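Local coordinates for periplasmic sugar-binding domain protein (Pseudomonas fluorescens Pf-5, PDB 3H75) that probably binds a carbohydrate in the periplasm, as a two-domain member of the bacterial solute-binding protein 2 family, at residues R194-Q197 against Q198-R202; L307-G310 against D311-T315; R332-G336 against L337-L341. All coordinates share one frame; numbering follows the deposited sequence.

Overall arrangement
The chain folds into two alpha/beta domains, and the three local contacts occupy two separate places in it. Interaction 1 lies on the helix 189-202 of the domain built on the mixed sheet, its centre about 26 Å from that of the chain. Interactions 2 and 3 belong to the C-terminal part, with centres about 15 Å apart, and they touch: Val313 CG2 packs 3.7 Å from Leu340 CD2. Interaction 1 stays apart from both, its nearest atoms about 23 Å from interaction 2 and about 27 Å from interaction 3, which lies across the chain's centre from it. The sulfate at interaction 1 probably comes from the crystallisation liquor.

Interaction 1 (R194-Q197 against Q198-R202); sequences RQAQ and QLLKR. With SO4 (sulfate ion), chain C.
Gln195 O receives Leu199 N in the last turns of helix 189-202, one of the helices flanking the mixed sheet in this alpha/beta domain. This i to i+4 bond is 2.9 Å from Leu199 N to Gln195 O; Gln198 N adds a weak hydrogen bond to the same oxygen. One residue on, Leu200 N donates to Ala196 O over 2.9 Å. Apolar side chains border these carbonyls: Leu199 CG comes to 3.2 Å from Gln195 O, while Ala196 CB and Leu200 CD1 are loosely apposed.

The Ala196 and Leu200 side faces the protein, against helix 214-226 and Phe151 and Leu149 of strand 146-152. Gln195 also turns to the sheet, packing on Phe151 and Val183, and its NE2 makes a weak bond to the backbone oxygen of Tyr184. Among the remaining polar side chains, Arg194 NH1 donates to Gln197 OE1 at 3.1 Å, the acceptor somewhat tilted from the guanidinium plane. The Gln197 chain runs extended beyond CG (chi2 -176°), and its NE2 bonds weakly to Glu226. Gln198, likewise extended, runs back along the helix and brings NE2 to Arg194 O, a weak bond of 3.5 Å.

Arg202, at the end of the helix, turns its guanidinium edge to a sulfate that Arg180 also binds, two positive groups gathered round one anion. Its NH2 reaches SO4 O3 only weakly, whereas Arg202 NH1 meets SO4 O2 at 2.7 Å with an almost linear 177° N-H...O angle.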
loop_
_atom_site.group_PDB
_atom_site.type_symbol
_atom_site.label_atom_id
_atom_site.label_comp_id
_atom_site.label_asym_id
_atom_site.label_seq_id
_atom_site.Cartn_x
_atom_site.Cartn_y
_atom_site.Cartn_z
ATOM N N ARG A 194 -12.084 -9.325 -16.161
ATOM C CA ARG A 194 -12.319 -9.348 -17.599
ATOM C C ARG A 194 -11.040 -9.652 -18.366
ATOM O O ARG A 194 -11.046 -10.438 -19.313
ATOM C CB ARG A 194 -12.904 -8.011 -18.064
ATOM C CG ARG A 194 -14.310 -7.731 -17.548
ATOM C CD ARG A 194 -15.283 -8.818 -17.980
ATOM N NE ARG A 194 -16.636 -8.571 -17.490
ATOM C CZ ARG A 194 -17.648 -9.421 -17.637
ATOM N NH1 ARG A 194 -17.460 -10.577 -18.262
ATOM N NH2 ARG A 194 -18.846 -9.118 -17.155
ATOM N N GLN A 195 -9.940 -9.032 -17.953
ATOM C CA GLN A 195 -8.660 -9.260 -18.608
ATOM C C GLN A 195 -8.212 -10.710 -18.428
ATOM O O GLN A 195 -7.692 -11.325 -19.363
ATOM C CB GLN A 195 -7.602 -8.302 -18.041
ATOM C CG GLN A 195 -7.896 -6.825 -18.301
ATOM C CD GLN A 195 -6.959 -5.888 -17.548
ATOM O OE1 GLN A 195 -6.773 -6.019 -16.337
ATOM N NE2 GLN A 195 -6.376 -4.929 -18.259
ATOM N N ALA A 196 -8.427 -11.255 -17.230
ATOM C CA ALA A 196 -8.039 -12.629 -16.920
ATOM C C ALA A 196 -8.822 -13.650 -17.735
ATOM O O ALA A 196 -8.278 -14.676 -18.138
ATOM C CB ALA A 196 -8.216 -12.908 -15.426
ATOM N N GLN A 197 -10.100 -13.377 -17.974
ATOM C CA GLN A 197 -10.913 -14.299 -18.758
ATOM C C GLN A 197 -10.253 -14.545 -20.106
ATOM O O GLN A 197 -10.217 -15.670 -20.597
ATOM C CB GLN A 197 -12.310 -13.730 -18.997
ATOM C CG GLN A 197 -13.225 -13.728 -17.791
ATOM C CD GLN A 197 -14.614 -13.230 -18.144
ATOM O OE1 GLN A 197 -14.781 -12.099 -18.595
ATOM N NE2 GLN A 197 -15.617 -14.080 -17.946
ATOM N N GLN A 198 -9.735 -13.476 -20.697
ATOM C CA GLN A 198 -9.087 -13.563 -21.997
ATOM C C GLN A 198 -7.683 -14.154 -21.902
ATOM O O GLN A 198 -7.353 -15.110 -22.604
ATOM C CB GLN A 198 -9.015 -12.175 -22.632
ATOM C CG GLN A 198 -10.366 -11.499 -22.796
ATOM C CD GLN A 198 -10.246 -10.079 -23.313
ATOM O OE1 GLN A 198 -9.706 -9.844 -24.395
ATOM N NE2 GLN A 198 -10.750 -9.122 -22.540
ATOM N N LEU A 199 -6.867 -13.583 -21.020
ATOM C CA LEU A 199 -5.486 -14.025 -20.845
ATOM C C LEU A 199 -5.300 -15.488 -20.440
ATOM O O LEU A 199 -4.422 -16.173 -20.970
ATOM C CB LEU A 199 -4.780 -13.113 -19.833
ATOM C CG LEU A 199 -4.604 -11.656 -20.276
ATOM C CD1 LEU A 199 -4.126 -10.809 -19.108
ATOM C CD2 LEU A 199 -3.620 -11.584 -21.440
ATOM N N LEU A 200 -6.109 -15.974 -19.504
ATOM C CA LEU A 200 -5.977 -17.357 -19.060
ATOM C C LEU A 200 -6.393 -18.353 -20.130
ATOM O O LEU A 200 -5.985 -19.512 -20.097
ATOM C CB LEU A 200 -6.783 -17.590 -17.779
ATOM C CG LEU A 200 -6.154 -16.984 -16.522
ATOM C CD1 LEU A 200 -7.115 -17.125 -15.351
ATOM C CD2 LEU A 200 -4.828 -17.683 -16.226
ATOM N N LYS A 201 -7.204 -17.895 -21.077
ATOM C CA LYS A 201 -7.648 -18.755 -22.165
ATOM C C LYS A 201 -6.556 -18.765 -23.234
ATOM O O LYS A 201 -6.247 -19.805 -23.819
ATOM C CB LYS A 201 -8.958 -18.225 -22.756
ATOM C CG LYS A 201 -9.643 -19.189 -23.712
ATOM C CD LYS A 201 -10.953 -18.615 -24.226
ATOM C CE LYS A 201 -11.755 -19.663 -24.986
ATOM N NZ LYS A 201 -10.982 -20.254 -26.114
ATOM N N ARG A 202 -5.974 -17.594 -23.471
ATOM C CA ARG A 202 -4.910 -17.427 -24.456
ATOM C C ARG A 202 -3.606 -18.098 -24.027
ATOM O O ARG A 202 -2.870 -18.627 -24.861
ATOM C CB ARG A 202 -4.651 -15.938 -24.691
ATOM C CG ARG A 202 -3.410 -15.634 -25.520
ATOM C CD ARG A 202 -3.572 -16.076 -26.967
ATOM N NE ARG A 202 -2.370 -15.812 -27.755
ATOM C CZ ARG A 202 -1.261 -16.544 -27.704
ATOM N NH1 ARG A 202 -1.195 -17.597 -26.903
ATOM N NH2 ARG A 202 -0.216 -16.222 -28.454
HETATM S S SO4 C . 2.293 -19.186 -27.534
HETATM O O1 SO4 C . 3.370 -19.772 -26.709
HETATM O O2 SO4 C . 1.059 -19.122 -26.722
HETATM O O3 SO4 C . 2.679 -17.830 -27.972
HETATM O O4 SO4 C . 2.070 -20.038 -28.719
#

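Interaction 2 (L307-G310 against D311-T315); sequences LRLG and DQVGT
Gly310 O takes Val313 N at 3.1 Å and is also approached by a water, which gives it a weak bond and donates a firmer one, 2.7 Å long, to Asp311 OD1. The water thus ties the carboxylate of Asp311 back to the carbonyl just before it, and Ser21 OG holds the same OD1 from helix 17-33. Just upstream, Leu309 O receives Gln312 N at 3.0 Å. Both backbone bonds are of the i to i+3 kind, with which the chain tightens into the 3-10 segment 312-315.

Gly310, the first residue past helix 300-309 to leave helical angles, has a positive phi of 58°, a backbone shape that favours glycine. Beyond it Gln312 O is gripped twice, by Thr315 N and by Thr315 OG1, the hydroxyl coming in nearly along the C=O axis; the 2.5 Å from Thr315 OG1 to Gln312 O is unusually short.

Leu309 and Val313 supply the apolar contact: their side chains cross at about a right angle, with CB to CB 4.0 Å apart and Leu309 CD1 beside Val313 CG2. Val313 CG1 sits between the backbone N and the carbonyl carbon (chi1 69°), which brings it close to Gly310 O.

The turn links helix 300-309 to the 3-10 segment that leads toward helix 319-322: Leu307 packs on helix 244-252, Val313 on Phe263, and Asp311 on Val20 and Gln24 of helix 17-33.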
loop_
_atom_site.group_PDB
_atom_site.type_symbol
_atom_site.label_atom_id
_atom_site.label_comp_id
_atom_site.label_asym_id
_atom_site.label_seq_id
_atom_site.Cartn_x
_atom_site.Cartn_y
_atom_site.Cartn_z
ATOM N N LEU A 307 -8.157 -10.691 9.992
ATOM C CA LEU A 307 -9.508 -10.925 9.503
ATOM C C LEU A 307 -10.522 -10.693 10.612
ATOM O O LEU A 307 -11.528 -10.005 10.419
ATOM C CB LEU A 307 -9.634 -12.358 8.971
ATOM C CG LEU A 307 -11.024 -12.794 8.498
ATOM C CD1 LEU A 307 -11.490 -11.898 7.367
ATOM C CD2 LEU A 307 -10.968 -14.241 8.043
ATOM N N ARG A 308 -10.248 -11.265 11.779
ATOM C CA ARG A 308 -11.133 -11.126 12.925
ATOM C C ARG A 308 -11.312 -9.668 13.346
ATOM O O ARG A 308 -12.429 -9.222 13.613
ATOM C CB ARG A 308 -10.584 -11.940 14.102
ATOM C CG ARG A 308 -11.394 -11.819 15.386
ATOM C CD ARG A 308 -10.875 -12.772 16.458
ATOM N NE ARG A 308 -9.483 -12.512 16.822
ATOM C CZ ARG A 308 -9.063 -11.431 17.476
ATOM N NH1 ARG A 308 -9.928 -10.498 17.846
ATOM N NH2 ARG A 308 -7.775 -11.286 17.764
ATOM N N LEU A 309 -10.213 -8.922 13.385
ATOM C CA LEU A 309 -10.256 -7.525 13.806
ATOM C C LEU A 309 -10.753 -6.531 12.763
ATOM O O LEU A 309 -11.440 -5.565 13.100
ATOM C CB LEU A 309 -8.874 -7.104 14.304
ATOM C CG LEU A 309 -8.499 -7.706 15.659
ATOM C CD1 LEU A 309 -7.008 -7.583 15.895
ATOM C CD2 LEU A 309 -9.295 -6.998 16.754
ATOM N N GLY A 310 -10.411 -6.757 11.502
ATOM C CA GLY A 310 -10.850 -5.840 10.467
ATOM C C GLY A 310 -10.380 -4.425 10.753
ATOM O O GLY A 310 -9.266 -4.226 11.251
ATOM N N ASP A 311 -11.219 -3.437 10.454
ATOM C CA ASP A 311 -10.841 -2.047 10.675
ATOM C C ASP A 311 -10.894 -1.599 12.137
ATOM O O ASP A 311 -10.801 -0.406 12.443
ATOM C CB ASP A 311 -11.683 -1.126 9.788
ATOM C CG ASP A 311 -11.337 -1.269 8.313
ATOM O OD1 ASP A 311 -10.383 -2.012 7.992
ATOM O OD2 ASP A 311 -12.011 -0.635 7.475
ATOM N N GLN A 312 -11.035 -2.563 13.039
ATOM C CA GLN A 312 -11.041 -2.260 14.462
ATOM C C GLN A 312 -9.626 -2.521 14.977
ATOM O O GLN A 312 -9.322 -2.264 16.139
ATOM C CB GLN A 312 -12.040 -3.160 15.203
ATOM C CG GLN A 312 -13.490 -2.991 14.760
ATOM C CD GLN A 312 -14.082 -1.650 15.157
ATOM O OE1 GLN A 312 -15.123 -1.244 14.640
ATOM N NE2 GLN A 312 -13.432 -0.962 16.087
ATOM N N VAL A 313 -8.755 -3.017 14.101
ATOM C CA VAL A 313 -7.388 -3.335 14.503
ATOM C C VAL A 313 -6.617 -2.154 15.099
ATOM O O VAL A 313 -5.807 -2.335 16.008
ATOM C CB VAL A 313 -6.583 -3.952 13.319
ATOM C CG1 VAL A 313 -6.317 -2.907 12.244
ATOM C CG2 VAL A 313 -5.282 -4.546 13.835
ATOM N N GLY A 314 -6.877 -0.948 14.608
ATOM C CA GLY A 314 -6.176 0.214 15.127
ATOM C C GLY A 314 -6.431 0.486 16.599
ATOM O O GLY A 314 -5.595 1.080 17.284
ATOM N N THR A 315 -7.585 0.047 17.093
ATOM C CA THR A 315 -7.950 0.257 18.491
ATOM C C THR A 315 -7.031 -0.475 19.465
ATOM O O THR A 315 -6.981 -0.139 20.648
ATOM C CB THR A 315 -9.402 -0.190 18.759
ATOM O OG1 THR A 315 -9.517 -1.602 18.548
ATOM C CG2 THR A 315 -10.361 0.537 17.830
HETATM O O HOH W 1 -7.845 -2.752 8.652
#

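Interaction 3 (R332-G336 against L337-L341); sequences RYPFG and LQLLL
Gly336 O accepts Leu339 N at 3.2 Å, an i to i+3 bond by which the irregular chain 332-336, extended at Gly336 (phi 175°, psi 167°), turns into helix 338-341. The next turn follows directly, Leu340 N donating to Leu337 O over 2.9 Å.

Leu339 carries the side-chain contact. With CG anti to its carbonyl carbon (chi1 -66°), it reaches back along the incoming chain, and its branch end lies against the backbone of Pro334: Leu339 CD1 is 3.3 Å from Pro334 O and also lies near Phe335 CA. Its other methyl, Leu339 CD2, comes alongside the proline ring at 4.3 Å from Pro334 CG. Leu339 CB lies close to Gly336 O, and Leu340 CD1 approaches that same oxygen at 3.7 Å, so the carbonyl that starts the turn is bordered by two leucines as well as holding its N-H.

On the incoming chain, Tyr333 CB lies over one face of the Phe335 ring, displaced toward its rim. That ring stacks with Trp268 of helix 265-277, while Tyr333 OH bonds to Asp275 of the same helix. Leu339 in turn rests on Trp268 and on Leu322. An alanine in place of Leu339 would lose both branch methyls and would probably open a gap between Pro334, Leu322 and Trp268.

A short C-terminal helix entered from a loop through an i to i+3 turn results, with Leu339 and Leu340 set against helix 265-277 and Leu341 against helix 300-309, in the two-domain alpha/beta architecture of periplasmic sugar-binding proteins.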
loop_
_atom_site.group_PDB
_atom_site.type_symbol
_atom_site.label_atom_id
_atom_site.label_comp_id
_atom_site.label_asym_id
_atom_site.label_seq_id
_atom_site.Cartn_x
_atom_site.Cartn_y
_atom_site.Cartn_z
ATOM N N ARG A 332 13.778 4.581 18.809
ATOM C CA ARG A 332 13.484 4.714 17.397
ATOM C C ARG A 332 12.071 4.176 17.291
ATOM O O ARG A 332 11.703 3.249 18.010
ATOM C CB ARG A 332 14.447 3.877 16.551
ATOM C CG ARG A 332 15.904 4.313 16.649
ATOM C CD ARG A 332 16.718 3.782 15.473
ATOM N NE ARG A 332 18.121 4.195 15.519
ATOM C CZ ARG A 332 18.533 5.453 15.660
ATOM N NH1 ARG A 332 17.650 6.434 15.776
ATOM N NH2 ARG A 332 19.829 5.732 15.676
ATOM N N TYR A 333 11.267 4.772 16.422
ATOM C CA TYR A 333 9.894 4.321 16.260
ATOM C C TYR A 333 9.877 2.861 15.827
ATOM O O TYR A 333 10.539 2.487 14.860
ATOM C CB TYR A 333 9.180 5.166 15.211
ATOM C CG TYR A 333 9.062 6.631 15.561
ATOM C CD1 TYR A 333 8.392 7.042 16.711
ATOM C CD2 TYR A 333 9.577 7.611 14.711
ATOM C CE1 TYR A 333 8.227 8.394 17.001
ATOM C CE2 TYR A 333 9.419 8.961 14.991
ATOM C CZ TYR A 333 8.742 9.346 16.134
ATOM O OH TYR A 333 8.556 10.685 16.390
ATOM N N PRO A 334 9.132 2.013 16.555
ATOM C CA PRO A 334 9.049 0.589 16.217
ATOM C C PRO A 334 7.885 0.300 15.268
ATOM O O PRO A 334 7.244 -0.747 15.361
ATOM C CB PRO A 334 8.856 -0.063 17.576
ATOM C CG PRO A 334 7.957 0.919 18.260
ATOM C CD PRO A 334 8.579 2.260 17.900
ATOM N N PHE A 335 7.619 1.235 14.358
ATOM C CA PHE A 335 6.524 1.088 13.401
ATOM C C PHE A 335 6.566 -0.238 12.645
ATOM O O PHE A 335 7.568 -0.578 12.018
ATOM C CB PHE A 335 6.534 2.234 12.381
ATOM C CG PHE A 335 6.395 3.604 12.988
ATOM C CD1 PHE A 335 5.527 3.837 14.054
ATOM C CD2 PHE A 335 7.102 4.674 12.453
ATOM C CE1 PHE A 335 5.369 5.124 14.579
ATOM C CE2 PHE A 335 6.950 5.963 12.966
ATOM C CZ PHE A 335 6.083 6.186 14.030
ATOM N N GLY A 336 5.464 -0.976 12.694
ATOM C CA GLY A 336 5.408 -2.250 12.003
ATOM C C GLY A 336 4.117 -2.994 12.269
ATOM O O GLY A 336 3.361 -2.654 13.179
ATOM N N LEU A 337 3.866 -4.024 11.469
ATOM C CA LEU A 337 2.654 -4.815 11.619
ATOM C C LEU A 337 2.648 -5.551 12.952
ATOM O O LEU A 337 1.587 -5.854 13.498
ATOM C CB LEU A 337 2.548 -5.819 10.468
ATOM C CG LEU A 337 1.258 -6.627 10.331
ATOM C CD1 LEU A 337 0.066 -5.689 10.186
ATOM C CD2 LEU A 337 1.370 -7.537 9.115
ATOM N N GLN A 338 3.831 -5.831 13.488
ATOM C CA GLN A 338 3.907 -6.549 14.753
ATOM C C GLN A 338 3.207 -5.810 15.889
ATOM O O GLN A 338 2.706 -6.437 16.819
ATOM C CB GLN A 338 5.364 -6.830 15.125
ATOM C CG GLN A 338 5.512 -7.810 16.278
ATOM C CD GLN A 338 4.558 -8.989 16.159
ATOM O OE1 GLN A 338 4.460 -9.625 15.106
ATOM N NE2 GLN A 338 3.846 -9.285 17.243
ATOM N N LEU A 339 3.159 -4.483 15.811
ATOM C CA LEU A 339 2.498 -3.695 16.846
ATOM C C LEU A 339 1.000 -3.997 16.878
ATOM O O LEU A 339 0.331 -3.762 17.887
ATOM C CB LEU A 339 2.711 -2.196 16.602
ATOM C CG LEU A 339 4.141 -1.659 16.717
ATOM C CD1 LEU A 339 4.152 -0.163 16.423
ATOM C CD2 LEU A 339 4.680 -1.925 18.112
ATOM N N LEU A 340 0.482 -4.521 15.771
ATOM C CA LEU A 340 -0.935 -4.853 15.667
ATOM C C LEU A 340 -1.229 -6.313 15.996
ATOM O O LEU A 340 -2.357 -6.656 16.354
ATOM C CB LEU A 340 -1.450 -4.574 14.250
ATOM C CG LEU A 340 -1.615 -3.142 13.736
ATOM C CD1 LEU A 340 -0.281 -2.417 13.727
ATOM C CD2 LEU A 340 -2.197 -3.196 12.331
ATOM N N LEU A 341 -0.221 -7.167 15.876
ATOM C CA LEU A 341 -0.406 -8.595 16.109
ATOM C C LEU A 341 0.051 -9.127 17.467
ATOM O O LEU A 341 -0.166 -10.297 17.772
ATOM C CB LEU A 341 0.296 -9.378 14.998
ATOM C CG LEU A 341 -0.152 -9.022 13.576
ATOM C CD1 LEU A 341 0.650 -9.825 12.569
ATOM C CD2 LEU A 341 -1.642 -9.301 13.419
#